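Local coordinates for protein transcriptional regulator, MarR/EmrR family (Clostridium acetobutylicum, PDB 3JW4) that probably binds DNA and regulates transcription as a member of the MarR/EmrR family of winged helix-turn-helix proteins, at residues B[86-91]-B[102-107]. Residues are numbered along the deposited sequence; the frame is centred on the assembly and turned at random.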
loop_
_atom_site.group_PDB
_atom_site.type_symbol
_atom_site.label_atom_id
_atom_site.label_comp_id
_atom_site.label_asym_id
_atom_site.label_seq_id
_atom_site.Cartn_x
_atom_site.Cartn_y
_atom_site.Cartn_z
ATOM N N TYR B 86 24.087 -13.588 -1.782
ATOM C CA TYR B 86 23.674 -12.838 -0.591
ATOM C C TYR B 86 23.229 -13.746 0.547
ATOM O O TYR B 86 23.302 -13.356 1.689
ATOM C CB TYR B 86 22.531 -11.882 -0.902
ATOM C CG TYR B 86 22.836 -10.783 -1.901
ATOM C CD1 TYR B 86 23.960 -10.002 -1.787
ATOM C CD2 TYR B 86 21.936 -10.483 -2.917
ATOM C CE1 TYR B 86 24.218 -8.956 -2.704
ATOM C CE2 TYR B 86 22.168 -9.425 -3.835
ATOM C CZ TYR B 86 23.308 -8.682 -3.720
ATOM O OH TYR B 86 23.535 -7.659 -4.577
ATOM N N ILE B 87 22.699 -14.915 0.223
ATOM C CA ILE B 87 22.239 -15.874 1.218
ATOM C C ILE B 87 22.688 -17.259 0.807
ATOM O O ILE B 87 23.028 -17.484 -0.367
ATOM C CB ILE B 87 20.714 -15.868 1.391
ATOM C CG1 ILE B 87 20.000 -16.341 0.119
ATOM C CG2 ILE B 87 20.170 -14.441 1.817
ATOM C CD1 ILE B 87 18.486 -16.519 0.276
ATOM N N GLU B 88 22.708 -18.172 1.772
ATOM C CA GLU B 88 23.031 -19.581 1.538
ATOM C C GLU B 88 22.096 -20.434 2.386
ATOM O O GLU B 88 21.475 -19.947 3.333
ATOM C CB GLU B 88 24.476 -19.912 1.907
ATOM C CG GLU B 88 24.797 -19.662 3.362
ATOM C CD GLU B 88 26.134 -20.242 3.851
ATOM O OE1 GLU B 88 26.902 -20.819 3.041
ATOM O OE2 GLU B 88 26.397 -20.106 5.076
ATOM N N ARG B 89 22.023 -21.699 2.036
ATOM C CA ARG B 89 21.259 -22.670 2.781
ATOM C C ARG B 89 22.259 -23.627 3.370
ATOM O O ARG B 89 23.061 -24.187 2.656
ATOM C CB ARG B 89 20.282 -23.385 1.868
ATOM C CG ARG B 89 19.213 -22.433 1.296
ATOM C CD ARG B 89 18.546 -23.020 0.044
ATOM N NE ARG B 89 17.146 -22.587 -0.062
ATOM C CZ ARG B 89 16.615 -21.855 -1.048
ATOM N NH1 ARG B 89 17.342 -21.431 -2.078
ATOM N NH2 ARG B 89 15.318 -21.547 -1.007
ATOM N N ARG B 90 22.242 -23.764 4.684
ATOM C CA ARG B 90 23.181 -24.614 5.394
ATOM C C ARG B 90 22.459 -25.794 5.988
ATOM O O ARG B 90 21.389 -25.635 6.584
ATOM C CB ARG B 90 23.827 -23.863 6.555
ATOM C CG ARG B 90 24.729 -22.705 6.187
ATOM C CD ARG B 90 25.449 -22.242 7.454
ATOM N NE ARG B 90 25.780 -20.816 7.470
ATOM C CZ ARG B 90 26.083 -20.142 8.586
ATOM N NH1 ARG B 90 26.085 -20.758 9.769
ATOM N NH2 ARG B 90 26.392 -18.854 8.540
ATOM N N ILE B 91 23.055 -26.972 5.837
ATOM C CA ILE B 91 22.662 -28.138 6.625
ATOM C C ILE B 91 23.015 -27.873 8.088
ATOM O O ILE B 91 24.176 -27.647 8.412
ATOM C CB ILE B 91 23.325 -29.458 6.127
ATOM C CG1 ILE B 91 24.850 -29.315 5.960
ATOM C CG2 ILE B 91 22.706 -29.898 4.803
ATOM C CD1 ILE B 91 25.470 -30.388 5.076
ATOM N N TYR B 102 20.774 -18.638 5.822
ATOM C CA TYR B 102 21.622 -17.639 6.455
ATOM C C TYR B 102 22.039 -16.574 5.461
ATOM O O TYR B 102 22.099 -16.830 4.288
ATOM C CB TYR B 102 22.875 -18.285 7.017
ATOM C CG TYR B 102 22.602 -19.229 8.149
ATOM C CD1 TYR B 102 22.249 -20.546 7.895
ATOM C CD2 TYR B 102 22.687 -18.813 9.462
ATOM C CE1 TYR B 102 22.007 -21.432 8.931
ATOM C CE2 TYR B 102 22.418 -19.701 10.517
ATOM C CZ TYR B 102 22.084 -21.004 10.225
ATOM O OH TYR B 102 21.829 -21.913 11.219
ATOM N N VAL B 103 22.308 -15.376 5.950
ATOM C CA VAL B 103 22.880 -14.332 5.134
ATOM C C VAL B 103 24.392 -14.574 5.010
ATOM O O VAL B 103 25.066 -15.029 5.919
ATOM C CB VAL B 103 22.530 -12.962 5.719
ATOM C CG1 VAL B 103 23.063 -11.877 4.908
ATOM C CG2 VAL B 103 20.977 -12.819 5.727
ATOM N N LEU B 104 24.918 -14.370 3.826
ATOM C CA LEU B 104 26.376 -14.411 3.673
ATOM C C LEU B 104 26.931 -12.993 3.932
ATOM O O LEU B 104 26.163 -12.049 3.916
ATOM C CB LEU B 104 26.681 -14.880 2.254
ATOM C CG LEU B 104 26.483 -16.362 1.981
ATOM C CD1 LEU B 104 26.461 -16.663 0.439
ATOM C CD2 LEU B 104 27.581 -17.163 2.674
ATOM N N PRO B 105 28.269 -12.822 4.100
ATOM C CA PRO B 105 28.774 -11.456 4.319
ATOM C C PRO B 105 28.391 -10.394 3.274
ATOM O O PRO B 105 28.029 -9.254 3.641
ATOM C CB PRO B 105 30.294 -11.648 4.398
ATOM C CG PRO B 105 30.439 -13.042 5.001
ATOM C CD PRO B 105 29.264 -13.839 4.475
ATOM N N LYS B 106 28.411 -10.742 2.004
ATOM C CA LYS B 106 27.931 -9.809 0.991
ATOM C C LYS B 106 26.460 -9.373 1.258
ATOM O O LYS B 106 26.058 -8.227 1.031
ATOM C CB LYS B 106 28.039 -10.476 -0.372
ATOM C CG LYS B 106 27.643 -9.630 -1.582
ATOM C CD LYS B 106 27.804 -10.496 -2.852
ATOM C CE LYS B 106 27.434 -9.795 -4.085
ATOM N NZ LYS B 106 27.698 -10.661 -5.259
ATOM N N GLY B 107 25.675 -10.298 1.755
ATOM C CA GLY B 107 24.264 -10.020 2.080
ATOM C C GLY B 107 24.128 -9.183 3.351
ATOM O O GLY B 107 23.275 -8.292 3.406
HETATM O O HOH W 1 26.426 -17.460 6.336
HETATM O O HOH W 2 24.977 -22.873 11.325
#
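With CG anti to its own carbonyl carbon (chi1 -66°) and the chain extended as far as NE, Arg90 reaches across the hairpin and lays its guanidinium flat over one face of the Tyr102 ring. The contact illustrates how a cation can be held by a ring face and a carboxylate at once. The two planes are 8° apart and CZ of Arg90 stands 3.8 Å from the ring centroid of Tyr102, a stacked cation-pi pair. OE2 of Glu88, met on its anti side and 32° out of the carboxylate plane, takes a salt-bridging hydrogen bond from NE of Arg90 at 2.6 Å, and a water accepts from NH2 of Arg90 while donating to Glu88 OE2 and to the carbonyl of Val103; stack, bond and water together limit the rotation of the guanidinium. Glu88 and Tyr102, whose side chains share one face of the two-stranded sheet, form an antiparallel hydrogen-bonded pair, the N-H of each bonded to the O of the other with N and O 2.9 Å apart; Ile87 and Val103, on the other face, make the adjoining non-hydrogen-bonded pair. The backbone N-H of Leu104, the N-cap residue, bonds to O of Tyr86, and its CD2 lies 3.6 Å from CD of Glu88. Further on, the extended Lys106 passes the Tyr86 ring, CE of Lys106 3.6 Å from CE1 of Tyr86, before its NZ bonds to the carbonyl of Lys84. The hairpin is the wing of a winged helix-turn-helix domain: Ile87 packs on Leu78 and Leu81 of helix 74-83, Val103 on helix 41-53, and strand 100-103 passes through Leu104 into helix 105-126.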